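Local structure of putative O-GlcNAcase nagJ (Clostridium perfringens, 6PV5) at residues K128-V133 and T155-K160; W200-R205 and K247-T252; G568-E573 and N590-K595. The protein probably acts as a hexosaminidase of glycoside hydrolase family 84, and this chain holds its N-terminal domain, its catalytic barrel and the helical domain that follows. All blocks are in the same frame, centred on the assembly; numbering follows the deposited sequence.

Contact 1: K128-V133 and T155-K160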
ATOM      1  N   LYS A 128      17.631  -1.406 -14.265  1.00 64.29           N
ATOM      2  CA  LYS A 128      17.015  -0.354 -13.474  1.00 57.95           C
ATOM      3  C   LYS A 128      17.650  -0.314 -12.092  1.00 51.34           C
ATOM      4  O   LYS A 128      18.150  -1.322 -11.596  1.00 50.02           O
ATOM      5  CB  LYS A 128      15.504  -0.585 -13.382  1.00 62.54           C
ATOM      6  CG  LYS A 128      14.634   0.642 -13.624  1.00 65.68           C
ATOM      7  CD  LYS A 128      13.179   0.286 -13.861  1.00 69.74           C
ATOM      8  CE  LYS A 128      12.979  -0.621 -15.058  1.00 74.08           C
ATOM      9  NZ  LYS A 128      11.620  -1.206 -15.079  1.00 80.46           N
ATOM     10  N   ASP A 129      17.595   0.863 -11.470  1.00 53.87           N
ATOM     11  CA  ASP A 129      17.920   1.029 -10.062  1.00 56.70           C
ATOM     12  C   ASP A 129      17.005   0.136  -9.220  1.00 55.78           C
ATOM     13  O   ASP A 129      15.847  -0.090  -9.584  1.00 47.82           O
ATOM     14  CB  ASP A 129      17.813   2.500  -9.649  1.00 60.41           C
ATOM     15  CG  ASP A 129      18.158   3.480 -10.766  1.00 71.09           C
ATOM     16  OD1 ASP A 129      17.640   3.298 -11.899  1.00 72.05           O
ATOM     17  OD2 ASP A 129      18.930   4.430 -10.498  1.00 69.54           O
ATOM     18  N   GLU A 130      17.570  -0.389  -8.119  1.00 47.96           N
ATOM     19  CA  GLU A 130      16.923  -1.297  -7.179  1.00 47.14           C
ATOM     20  C   GLU A 130      16.775  -2.693  -7.781  1.00 42.43           C
ATOM     21  O   GLU A 130      16.299  -3.601  -7.107  1.00 43.15           O
ATOM     22  CB  GLU A 130      15.569  -0.760  -6.687  1.00 45.78           C
ATOM     23  CG  GLU A 130      15.646   0.559  -5.931  1.00 45.38           C
ATOM     24  CD  GLU A 130      14.303   1.205  -5.605  1.00 50.16           C
ATOM     25  OE1 GLU A 130      13.369   1.100  -6.434  1.00 48.07           O
ATOM     26  OE2 GLU A 130      14.197   1.834  -4.534  1.00 49.80           O
ATOM     27  N   GLY A 131      17.174  -2.870  -9.044  1.00 42.17           N
ATOM     28  CA  GLY A 131      17.199  -4.198  -9.643  1.00 45.80           C
ATOM     29  C   GLY A 131      18.183  -5.120  -8.918  1.00 48.31           C
ATOM     30  O   GLY A 131      19.084  -4.639  -8.231  1.00 47.63           O
ATOM     31  N   TYR A 132      17.977  -6.441  -9.035  1.00 46.47           N
ATOM     32  CA  TYR A 132      18.895  -7.422  -8.476  1.00 46.63           C
ATOM     33  C   TYR A 132      18.740  -8.737  -9.222  1.00 51.84           C
ATOM     34  O   TYR A 132      17.725  -8.965  -9.883  1.00 54.61           O
ATOM     35  CB  TYR A 132      18.655  -7.650  -6.978  1.00 54.45           C
ATOM     36  CG  TYR A 132      17.323  -8.272  -6.629  1.00 50.34           C
ATOM     37  CD1 TYR A 132      17.162  -9.650  -6.598  1.00 50.38           C
ATOM     38  CD2 TYR A 132      16.214  -7.484  -6.355  1.00 51.63           C
ATOM     39  CE1 TYR A 132      15.939 -10.227  -6.296  1.00 53.98           C
ATOM     40  CE2 TYR A 132      14.983  -8.045  -6.050  1.00 51.52           C
ATOM     41  CZ  TYR A 132      14.845  -9.422  -6.019  1.00 50.87           C
ATOM     42  OH  TYR A 132      13.637  -9.992  -5.745  1.00 50.68           O
ATOM     43  N   VAL A 133      19.772  -9.583  -9.114  1.00 53.30           N
ATOM     44  CA  VAL A 133      19.651 -10.987  -9.478  1.00 56.23           C
ATOM     45  C   VAL A 133      19.903 -11.827  -8.226  1.00 57.68           C
ATOM     46  O   VAL A 133      20.709 -11.451  -7.375  1.00 50.04           O
ATOM     47  CB  VAL A 133      20.561 -11.384 -10.658  1.00 54.95           C
ATOM     48  CG1 VAL A 133      20.398 -12.855 -11.022  1.00 55.60           C
ATOM     49  CG2 VAL A 133      20.292 -10.524 -11.886  1.00 56.87           C
ATOM     50  N   THR A 155      20.647  -4.877  -3.467  1.00 48.96           N
ATOM     51  CA  THR A 155      21.278  -5.965  -2.732  1.00 55.26           C
ATOM     52  C   THR A 155      20.464  -6.279  -1.471  1.00 51.31           C
ATOM     53  O   THR A 155      20.289  -7.442  -1.115  1.00 52.11           O
ATOM     54  CB  THR A 155      22.769  -5.664  -2.472  1.00 56.88           C
ATOM     55  OG1 THR A 155      23.434  -5.444  -3.720  1.00 60.48           O
ATOM     56  CG2 THR A 155      23.494  -6.774  -1.740  1.00 55.52           C
ATOM     57  N   PHE A 156      19.991  -5.221  -0.801  1.00 50.70           N
ATOM     58  CA  PHE A 156      19.052  -5.305   0.309  1.00 54.59           C
ATOM     59  C   PHE A 156      17.785  -6.067  -0.100  1.00 53.54           C
ATOM     60  O   PHE A 156      17.373  -6.988   0.604  1.00 57.46           O
ATOM     61  CB  PHE A 156      18.786  -3.897   0.839  1.00 54.61           C
ATOM     62  CG  PHE A 156      17.979  -3.800   2.108  1.00 58.64           C
ATOM     63  CD1 PHE A 156      18.602  -3.789   3.347  1.00 60.30           C
ATOM     64  CD2 PHE A 156      16.598  -3.662   2.062  1.00 55.20           C
ATOM     65  CE1 PHE A 156      17.861  -3.671   4.515  1.00 62.57           C
ATOM     66  CE2 PHE A 156      15.862  -3.535   3.230  1.00 56.29           C
ATOM     67  CZ  PHE A 156      16.492  -3.540   4.454  1.00 60.36           C
ATOM     68  N   TYR A 157      17.204  -5.721  -1.260  1.00 47.95           N
ATOM     69  CA  TYR A 157      16.002  -6.379  -1.754  1.00 46.90           C
ATOM     70  C   TYR A 157      16.293  -7.817  -2.166  1.00 45.54           C
ATOM     71  O   TYR A 157      15.414  -8.672  -2.103  1.00 43.39           O
ATOM     72  CB  TYR A 157      15.371  -5.635  -2.938  1.00 41.09           C
ATOM     73  CG  TYR A 157      14.777  -4.289  -2.601  1.00 40.88           C
ATOM     74  CD1 TYR A 157      14.391  -3.981  -1.304  1.00 38.03           C
ATOM     75  CD2 TYR A 157      14.604  -3.324  -3.578  1.00 35.86           C
ATOM     76  CE1 TYR A 157      13.878  -2.738  -0.976  1.00 37.12           C
ATOM     77  CE2 TYR A 157      14.050  -2.091  -3.274  1.00 37.47           C
ATOM     78  CZ  TYR A 157      13.690  -1.794  -1.972  1.00 38.51           C
ATOM     79  OH  TYR A 157      13.182  -0.565  -1.671  1.00 37.53           O
ATOM     80  N   GLY A 158      17.521  -8.068  -2.630  1.00 51.64           N
ATOM     81  CA  GLY A 158      17.942  -9.420  -2.966  1.00 48.17           C
ATOM     82  C   GLY A 158      17.865 -10.324  -1.740  1.00 48.86           C
ATOM     83  O   GLY A 158      17.408 -11.463  -1.836  1.00 52.78           O
ATOM     84  N   VAL A 159      18.293  -9.783  -0.593  1.00 46.35           N
ATOM     85  CA  VAL A 159      18.300 -10.519   0.663  1.00 52.43           C
ATOM     86  C   VAL A 159      16.872 -10.695   1.187  1.00 52.89           C
ATOM     87  O   VAL A 159      16.542 -11.737   1.752  1.00 52.20           O
ATOM     88  CB  VAL A 159      19.201  -9.839   1.712  1.00 49.99           C
ATOM     89  CG1 VAL A 159      19.159 -10.579   3.037  1.00 51.31           C
ATOM     90  CG2 VAL A 159      20.636  -9.687   1.227  1.00 50.28           C
ATOM     91  N   LYS A 160      16.037  -9.656   1.026  1.00 57.33           N
ATOM     92  CA  LYS A 160      14.632  -9.730   1.408  1.00 51.15           C
ATOM     93  C   LYS A 160      13.959 -10.857   0.631  1.00 49.50           C
ATOM     94  O   LYS A 160      13.141 -11.584   1.185  1.00 55.51           O
ATOM     95  CB  LYS A 160      13.914  -8.396   1.167  1.00 48.09           C
ATOM     96  CG  LYS A 160      14.292  -7.271   2.117  1.00 42.59           C
ATOM     97  CD  LYS A 160      13.941  -7.597   3.548  1.00 43.99           C
ATOM     98  CE  LYS A 160      14.223  -6.458   4.494  1.00 40.12           C
ATOM     99  NZ  LYS A 160      13.629  -6.723   5.827  1.00 45.27           N
TER
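Tyr132, at the start of strand 132-137, packs on helix 152-163 at Gly158, where the backbones come closest, with Tyr132 CA 5.9 Å from Gly158 CA. This is sheet-on-helix packing in the alpha/beta domain that precedes the catalytic barrel, a domain of the kind called glycosyl hydrolase family 20 domain 2. A type II beta turn from Lys128 to Gly131 leads into the strand. The turn is closed by a bond from Gly131 N to Lys128 O.

The Tyr132 ring lies against the helix. With CG between the backbone N and the carbonyl carbon (chi1 65°), the ring is turned to the helix. One ring face receives Gly158 CA in a CH-pi contact, 3.9 Å from the ring centroid and 17° off the ring normal. Gly158 has no side chain, and the ring rests directly on the helix backbone. Tyr157 O lies over the same face, displaced toward the rim. The Tyr132 side chain runs at about a right angle to that of Tyr157, and Tyr132 CE2 is 4.0 Å from Tyr157 CB. The Tyr132 hydroxyl, at the far end of the ring, is hydrogen-bonded to Ser161 one helical turn further on.

Glu130 belongs to the turn, and its side chain passes obliquely across that of Tyr157. Its CB and CD each approach Tyr157 CE2, and its carboxylate plane is turned 61° from the ring. Glu130 O is near the ring plane, at the edge. Glu130 OE1 forms a salt bridge with Arg189, and OE2 accepts a hydrogen bond from Asn218. The ring of Trp457 meets that of Tyr157 with the planes about perpendicular. No hydrogen bond joins the two segments: Glu130 OE2 stays 3.9 Å from Tyr157 OH.

Contact 2: W200-R205 and K247-T252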
ATOM      1  N   TRP A 200      -0.940   8.040  13.345  1.00 35.10           N
ATOM      2  CA  TRP A 200      -0.229   6.868  13.800  1.00 36.38           C
ATOM      3  C   TRP A 200       0.693   7.279  14.943  1.00 37.61           C
ATOM      4  O   TRP A 200       1.208   8.399  14.959  1.00 35.78           O
ATOM      5  CB  TRP A 200       0.566   6.241  12.656  1.00 34.27           C
ATOM      6  CG  TRP A 200      -0.280   5.579  11.612  1.00 34.22           C
ATOM      7  CD1 TRP A 200      -1.608   5.262  11.681  1.00 33.40           C
ATOM      8  CD2 TRP A 200       0.177   5.119  10.332  1.00 33.69           C
ATOM      9  NE1 TRP A 200      -2.011   4.630  10.534  1.00 30.20           N
ATOM     10  CE2 TRP A 200      -0.933   4.519   9.690  1.00 33.73           C
ATOM     11  CE3 TRP A 200       1.405   5.166   9.664  1.00 33.01           C
ATOM     12  CZ2 TRP A 200      -0.833   3.978   8.408  1.00 30.59           C
ATOM     13  CZ3 TRP A 200       1.500   4.621   8.401  1.00 34.65           C
ATOM     14  CH2 TRP A 200       0.392   4.031   7.784  1.00 33.30           C
ATOM     15  N   SER A 201       0.824   6.368  15.906  1.00 33.32           N
ATOM     16  CA  SER A 201       1.751   6.500  17.006  1.00 37.57           C
ATOM     17  C   SER A 201       3.138   6.142  16.492  1.00 40.22           C
ATOM     18  O   SER A 201       3.278   5.585  15.395  1.00 43.88           O
ATOM     19  CB  SER A 201       1.355   5.576  18.137  1.00 32.47           C
ATOM     20  OG  SER A 201       1.483   4.229  17.707  1.00 36.85           O
ATOM     21  N   GLN A 202       4.138   6.408  17.343  1.00 39.04           N
ATOM     22  CA  GLN A 202       5.532   6.116  17.073  1.00 38.76           C
ATOM     23  C   GLN A 202       5.701   4.626  16.796  1.00 39.21           C
ATOM     24  O   GLN A 202       6.390   4.254  15.848  1.00 41.82           O
ATOM     25  CB  GLN A 202       6.395   6.584  18.254  1.00 39.96           C
ATOM     26  CG  GLN A 202       7.896   6.459  18.009  1.00 40.57           C
ATOM     27  CD  GLN A 202       8.468   7.445  17.009  1.00 47.18           C
ATOM     28  OE1 GLN A 202       7.782   8.343  16.503  1.00 44.55           O
ATOM     29  NE2 GLN A 202       9.747   7.268  16.696  1.00 42.30           N
ATOM     30  N   GLU A 203       5.099   3.772  17.642  1.00 39.04           N
ATOM     31  CA  GLU A 203       5.215   2.331  17.448  1.00 38.52           C
ATOM     32  C   GLU A 203       4.613   1.929  16.096  1.00 33.01           C
ATOM     33  O   GLU A 203       5.187   1.107  15.387  1.00 36.88           O
ATOM     34  CB  GLU A 203       4.580   1.547  18.606  1.00 37.47           C
ATOM     35  N   GLU A 204       3.464   2.507  15.733  1.00 35.35           N
ATOM     36  CA  GLU A 204       2.825   2.155  14.461  1.00 35.54           C
ATOM     37  C   GLU A 204       3.715   2.576  13.284  1.00 31.13           C
ATOM     38  O   GLU A 204       4.007   1.785  12.390  1.00 33.69           O
ATOM     39  CB  GLU A 204       1.416   2.752  14.401  1.00 35.05           C
ATOM     40  CG  GLU A 204       0.464   2.090  15.384  1.00 35.40           C
ATOM     41  CD  GLU A 204      -0.914   2.710  15.518  1.00 40.03           C
ATOM     42  OE1 GLU A 204      -1.041   3.962  15.472  1.00 37.33           O
ATOM     43  OE2 GLU A 204      -1.880   1.927  15.657  1.00 45.60           O
ATOM     44  N   ARG A 205       4.202   3.814  13.327  1.00 33.05           N
ATOM     45  CA  ARG A 205       5.076   4.340  12.286  1.00 32.31           C
ATOM     46  C   ARG A 205       6.295   3.459  12.066  1.00 35.55           C
ATOM     47  O   ARG A 205       6.567   3.067  10.925  1.00 35.16           O
ATOM     48  CB  ARG A 205       5.437   5.779  12.613  1.00 30.59           C
ATOM     49  CG  ARG A 205       4.270   6.708  12.350  1.00 28.80           C
ATOM     50  CD  ARG A 205       4.653   8.075  12.832  1.00 30.03           C
ATOM     51  NE  ARG A 205       3.549   8.946  12.518  1.00 29.08           N
ATOM     52  CZ  ARG A 205       3.302  10.068  13.171  1.00 34.40           C
ATOM     53  NH1 ARG A 205       2.264  10.800  12.810  1.00 32.79           N
ATOM     54  NH2 ARG A 205       4.097  10.456  14.168  1.00 31.77           N
ATOM     55  N   LYS A 247      14.439  11.189  14.827  1.00 45.84           N
ATOM     56  CA  LYS A 247      15.673  10.521  14.426  1.00 43.62           C
ATOM     57  C   LYS A 247      15.452   9.017  14.339  1.00 42.53           C
ATOM     58  O   LYS A 247      15.977   8.332  13.452  1.00 43.63           O
ATOM     59  CB  LYS A 247      16.810  10.801  15.422  1.00 47.72           C
ATOM     60  N   GLU A 248      14.683   8.507  15.299  1.00 44.52           N
ATOM     61  CA  GLU A 248      14.363   7.092  15.325  1.00 43.97           C
ATOM     62  C   GLU A 248      13.599   6.723  14.044  1.00 40.11           C
ATOM     63  O   GLU A 248      13.940   5.748  13.373  1.00 46.45           O
ATOM     64  CB  GLU A 248      13.652   6.770  16.640  1.00 44.60           C
ATOM     65  CG  GLU A 248      13.416   5.287  16.837  1.00 47.70           C
ATOM     66  CD  GLU A 248      12.749   4.900  18.145  1.00 52.77           C
ATOM     67  OE1 GLU A 248      11.909   5.692  18.652  1.00 51.68           O
ATOM     68  OE2 GLU A 248      13.070   3.797  18.654  1.00 54.96           O
ATOM     69  N   LEU A 249      12.613   7.544  13.669  1.00 40.64           N
ATOM     70  CA  LEU A 249      11.908   7.355  12.402  1.00 42.74           C
ATOM     71  C   LEU A 249      12.909   7.336  11.246  1.00 42.04           C
ATOM     72  O   LEU A 249      12.969   6.352  10.497  1.00 37.70           O
ATOM     73  CB  LEU A 249      10.861   8.459  12.213  1.00 38.95           C
ATOM     74  CG  LEU A 249       9.587   8.328  13.049  1.00 39.51           C
ATOM     75  CD1 LEU A 249       8.645   9.501  12.816  1.00 39.11           C
ATOM     76  CD2 LEU A 249       8.870   7.020  12.766  1.00 45.02           C
ATOM     77  N   ILE A 250      13.736   8.394  11.158  1.00 41.34           N
ATOM     78  CA  ILE A 250      14.660   8.552  10.037  1.00 38.92           C
ATOM     79  C   ILE A 250      15.653   7.396  10.018  1.00 37.20           C
ATOM     80  O   ILE A 250      15.837   6.742   8.984  1.00 37.58           O
ATOM     81  CB  ILE A 250      15.319   9.945  10.058  1.00 43.94           C
ATOM     82  CG1 ILE A 250      14.253  11.041  10.036  1.00 46.54           C
ATOM     83  CG2 ILE A 250      16.305  10.107   8.911  1.00 43.32           C
ATOM     84  CD1 ILE A 250      14.718  12.384  10.582  1.00 47.32           C
ATOM     85  N   LYS A 251      16.215   7.071  11.191  1.00 42.63           N
ATOM     86  CA  LYS A 251      17.178   5.982  11.275  1.00 42.56           C
ATOM     87  C   LYS A 251      16.520   4.659  10.881  1.00 41.27           C
ATOM     88  O   LYS A 251      17.088   3.877  10.109  1.00 42.16           O
ATOM     89  CB  LYS A 251      17.883   5.924  12.639  1.00 41.18           C
ATOM     90  N   THR A 252      15.310   4.409  11.395  1.00 41.79           N
ATOM     91  CA  THR A 252      14.647   3.154  11.058  1.00 41.90           C
ATOM     92  C   THR A 252      14.368   3.103   9.557  1.00 38.10           C
ATOM     93  O   THR A 252      14.484   2.045   8.937  1.00 39.28           O
ATOM     94  CB  THR A 252      13.376   2.925  11.887  1.00 45.25           C
ATOM     95  OG1 THR A 252      13.725   3.031  13.264  1.00 47.10           O
ATOM     96  CG2 THR A 252      12.707   1.592  11.631  1.00 40.84           C
TER
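The amide of Gln202 meets the carboxylate of Glu248 obliquely through NE2, the two planes 32° apart, while OE1 and NE2 of the amide both lie near Leu249 CG. The guanidinium of Arg205 has Trp200 O over the centre of one face, 3.2 Å above its plane. The two segments bring together the first two helices of the TIM barrel, the catalytic domain, with Trp200 in the loop before the first.

Gln202 NE2 gives a weak hydrogen bond to Glu248 OE1 at 3.3 Å, with an angle of 153° at the hydrogen. NE2 also bonds to Arg245 O, its stronger partner. The Gln202 chain leaves with CG anti to the backbone N (chi1 -174°) and bends at chi2. This brings the amide across to the other helix.

Beside the amide the contact is apolar. Leu249 CD2 meets Arg205 CB at 3.7 Å. The charged end of Arg205 leads to Glu193, with which NE forms a salt bridge.

Helix 202-214 begins with a capping box. Ser201 OG accepts from Glu204 N, and Ser201 N donates to Glu204 OE1 at 3.1 Å.

Glu248 lies at the exposed margin, whereas Leu249 and Arg205 are buried. Both reach Tyr222 of strand 219-222, and Leu249 also touches Phe260 of strand 259-264. The contact thus joins helices 202-214 and 243-255 on the outside of the parallel barrel.

Contact 3: G568-E573 and N590-K595; sequences GLKSIE and NFEGIK
Lys570 and Glu592 reach toward each other from two helices, and their side chains meet at an oblique angle. Lys570 NZ makes a salt bridge with Glu592 OE1 at 2.8 Å. The ammonium approaches that oxygen from above the carboxylate plane, 42° out of it. The contact is a helix-helix pair in the helical domain that follows the barrel, a region related to the hyaluronidase post-catalytic domain.

The Lys570 chain is bent. CG is anti to the backbone N (chi1 -174°), and the chain then turns at chi2 and chi3. The bends keep its methylenes against helix 583-601. Lys570 CG rests on the backbone of Gly593, 3.7 Å from Gly593 CA. Further along, Lys570 CE packs on Glu592 CB at 3.8 Å. Gly593 has no side chain, and here the two backbones come near, with Lys570 CA 5.9 Å from Gly593 CA. The Glu592 chain, extended beyond CG, carries OE1 out to the ammonium.

On its own helix Lys570 NZ makes a second salt bridge, to Glu573 OE1 at 2.6 Å. That oxygen is met on its syn side, 16° out of the carboxylate plane. A third acid, Asp589, also forms a salt bridge with NZ. One ammonium thus links three carboxylates on two helices. Its positive charge probably offsets the repulsion among acids that lie close together.

The network joins helices 548-579 and 583-601, which follow each other in the chain. Beside it, Leu569 packs on helix 521-544, and Ser571 touches helix 612-619 near the end of the chain.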
ATOM      1  N   GLY A 568     -29.310 -12.990   7.698  1.00 29.60           N
ATOM      2  CA  GLY A 568     -29.400 -13.590   6.375  1.00 29.14           C
ATOM      3  C   GLY A 568     -30.066 -14.969   6.442  1.00 28.29           C
ATOM      4  O   GLY A 568     -30.929 -15.277   5.632  1.00 29.11           O
ATOM      5  N   LEU A 569     -29.663 -15.787   7.418  1.00 28.83           N
ATOM      6  CA  LEU A 569     -30.293 -17.085   7.654  1.00 32.53           C
ATOM      7  C   LEU A 569     -31.798 -16.929   7.898  1.00 35.00           C
ATOM      8  O   LEU A 569     -32.582 -17.710   7.358  1.00 32.13           O
ATOM      9  CB  LEU A 569     -29.607 -17.805   8.819  1.00 28.75           C
ATOM     10  CG  LEU A 569     -28.182 -18.263   8.524  1.00 31.03           C
ATOM     11  CD1 LEU A 569     -27.507 -18.847   9.768  1.00 27.71           C
ATOM     12  CD2 LEU A 569     -28.165 -19.239   7.338  1.00 29.42           C
ATOM     13  N   LYS A 570     -32.195 -15.901   8.672  1.00 33.27           N
ATOM     14  CA  LYS A 570     -33.603 -15.651   8.955  1.00 33.42           C
ATOM     15  C   LYS A 570     -34.345 -15.208   7.692  1.00 34.58           C
ATOM     16  O   LYS A 570     -35.481 -15.623   7.472  1.00 31.09           O
ATOM     17  CB  LYS A 570     -33.794 -14.620  10.074  1.00 35.20           C
ATOM     18  CG  LYS A 570     -35.234 -14.396  10.527  1.00 35.99           C
ATOM     19  CD  LYS A 570     -35.917 -15.640  11.073  1.00 35.99           C
ATOM     20  CE  LYS A 570     -35.144 -16.294  12.198  1.00 38.59           C
ATOM     21  NZ  LYS A 570     -35.770 -17.581  12.579  1.00 49.71           N
ATOM     22  N   SER A 571     -33.696 -14.382   6.855  1.00 33.43           N
ATOM     23  CA  SER A 571     -34.319 -13.918   5.627  1.00 32.48           C
ATOM     24  C   SER A 571     -34.631 -15.096   4.701  1.00 31.66           C
ATOM     25  O   SER A 571     -35.674 -15.093   4.042  1.00 29.64           O
ATOM     26  CB  SER A 571     -33.489 -12.866   4.929  1.00 34.65           C
ATOM     27  OG  SER A 571     -33.300 -11.753   5.786  1.00 37.07           O
ATOM     28  N   ILE A 572     -33.732 -16.084   4.640  0.64 31.30           N
ATOM     29  CA  ILE A 572     -33.983 -17.259   3.820  0.64 33.34           C
ATOM     30  C   ILE A 572     -35.228 -17.963   4.362  0.64 35.48           C
ATOM     31  O   ILE A 572     -36.128 -18.313   3.596  0.64 33.81           O
ATOM     32  CB  ILE A 572     -32.751 -18.188   3.753  0.64 34.70           C
ATOM     33  CG1 ILE A 572     -31.665 -17.616   2.840  0.64 35.11           C
ATOM     34  CG2 ILE A 572     -33.146 -19.596   3.323  0.64 33.87           C
ATOM     35  CD1 ILE A 572     -30.350 -18.341   2.959  0.64 33.50           C
ATOM     36  N   GLU A 573     -35.290 -18.123   5.688  1.00 36.28           N
ATOM     37  CA  GLU A 573     -36.422 -18.804   6.300  1.00 40.68           C
ATOM     38  C   GLU A 573     -37.727 -18.107   5.925  1.00 39.92           C
ATOM     39  O   GLU A 573     -38.693 -18.788   5.593  1.00 39.13           O
ATOM     40  CB  GLU A 573     -36.288 -18.856   7.819  1.00 41.94           C
ATOM     41  CG  GLU A 573     -35.317 -19.916   8.291  1.00 45.98           C
ATOM     42  CD  GLU A 573     -35.137 -19.876   9.802  1.00 57.48           C
ATOM     43  OE1 GLU A 573     -35.771 -19.016  10.470  1.00 61.51           O
ATOM     44  OE2 GLU A 573     -34.365 -20.701  10.315  1.00 70.15           O
ATOM     45  N   ASN A 590     -40.611 -13.495  10.390  1.00 39.49           N
ATOM     46  CA  ASN A 590     -40.669 -12.082  10.086  1.00 41.50           C
ATOM     47  C   ASN A 590     -40.385 -11.251  11.336  1.00 45.25           C
ATOM     48  O   ASN A 590     -39.618 -10.295  11.284  1.00 48.15           O
ATOM     49  CB  ASN A 590     -41.995 -11.720   9.429  1.00 44.28           C
ATOM     50  CG  ASN A 590     -41.905 -10.383   8.736  1.00 51.21           C
ATOM     51  OD1 ASN A 590     -41.119 -10.211   7.806  1.00 53.78           O
ATOM     52  ND2 ASN A 590     -42.675  -9.420   9.214  1.00 53.41           N
ATOM     53  N   PHE A 591     -40.997 -11.634  12.463  1.00 47.81           N
ATOM     54  CA  PHE A 591     -40.820 -10.949  13.733  1.00 45.27           C
ATOM     55  C   PHE A 591     -39.376 -11.084  14.221  1.00 41.75           C
ATOM     56  O   PHE A 591     -38.778 -10.119  14.688  1.00 39.12           O
ATOM     57  CB  PHE A 591     -41.819 -11.474  14.774  1.00 51.33           C
ATOM     58  CG  PHE A 591     -41.791 -10.738  16.091  1.00 54.77           C
ATOM     59  CD1 PHE A 591     -42.510  -9.560  16.262  1.00 55.70           C
ATOM     60  CD2 PHE A 591     -41.021 -11.203  17.152  1.00 53.30           C
ATOM     61  CE1 PHE A 591     -42.473  -8.871  17.467  1.00 54.33           C
ATOM     62  CE2 PHE A 591     -40.987 -10.513  18.355  1.00 53.56           C
ATOM     63  CZ  PHE A 591     -41.709  -9.348  18.509  1.00 53.33           C
ATOM     64  N   GLU A 592     -38.821 -12.293  14.157  1.00 36.10           N
ATOM     65  CA  GLU A 592     -37.436 -12.470  14.553  1.00 41.02           C
ATOM     66  C   GLU A 592     -36.505 -11.663  13.639  1.00 37.82           C
ATOM     67  O   GLU A 592     -35.488 -11.158  14.098  1.00 40.67           O
ATOM     68  CB  GLU A 592     -37.070 -13.956  14.573  1.00 42.97           C
ATOM     69  CG  GLU A 592     -37.808 -14.739  15.647  1.00 50.48           C
ATOM     70  CD  GLU A 592     -37.845 -16.256  15.502  1.00 56.17           C
ATOM     71  OE1 GLU A 592     -37.771 -16.763  14.361  1.00 56.64           O
ATOM     72  OE2 GLU A 592     -37.958 -16.938  16.540  1.00 69.00           O
ATOM     73  N   GLY A 593     -36.858 -11.548  12.354  1.00 37.67           N
ATOM     74  CA  GLY A 593     -36.040 -10.850  11.373  1.00 36.11           C
ATOM     75  C   GLY A 593     -36.001  -9.350  11.639  1.00 37.91           C
ATOM     76  O   GLY A 593     -34.949  -8.710  11.523  1.00 35.90           O
ATOM     77  N   ILE A 594     -37.162  -8.795  12.018  1.00 39.57           N
ATOM     78  CA  ILE A 594     -37.231  -7.384  12.360  1.00 39.13           C
ATOM     79  C   ILE A 594     -36.329  -7.138  13.573  1.00 37.74           C
ATOM     80  O   ILE A 594     -35.603  -6.149  13.596  1.00 38.12           O
ATOM     81  CB  ILE A 594     -38.685  -6.892  12.554  1.00 40.81           C
ATOM     82  CG1 ILE A 594     -39.535  -7.010  11.283  1.00 41.99           C
ATOM     83  CG2 ILE A 594     -38.738  -5.483  13.137  1.00 40.34           C
ATOM     84  CD1 ILE A 594     -39.152  -6.056  10.161  1.00 52.51           C
ATOM     85  N   LYS A 595     -36.316  -8.061  14.543  1.00 36.58           N
ATOM     86  CA  LYS A 595     -35.480  -7.881  15.727  1.00 41.98           C
ATOM     87  C   LYS A 595     -33.996  -7.897  15.361  1.00 39.91           C
ATOM     88  O   LYS A 595     -33.241  -7.086  15.879  1.00 37.23           O
ATOM     89  CB  LYS A 595     -35.796  -8.872  16.852  1.00 43.58           C
ATOM     90  CG  LYS A 595     -37.035  -8.528  17.676  1.00 53.27           C
ATOM     91  CD  LYS A 595     -37.025  -9.095  19.087  1.00 55.77           C
ATOM     92  CE  LYS A 595     -37.388 -10.563  19.177  1.00 58.27           C
ATOM     93  NZ  LYS A 595     -37.365 -11.026  20.586  1.00 67.00           N
TER

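Each contact lies in a different part of the chain. Contact 1 is largely buried and joins a strand to a helix in the N-terminal domain, by ring-on-backbone packing. Contacts 2 and 3 are partly buried and join helix to helix. Contact 2 combines leucine packing with a weak amide-carboxylate bond; contact 3 combines lysine methylene packing with salt bridges. In contacts 1 and 3 a side chain rests on the helix backbone at a glycine. Contacts 1 and 2 are neighbours, with nearest atoms about 7 Å apart and no touch. Contact 3 is remote, its centre about 56 Å from that of contact 1, on the opposite side of the chain's centre.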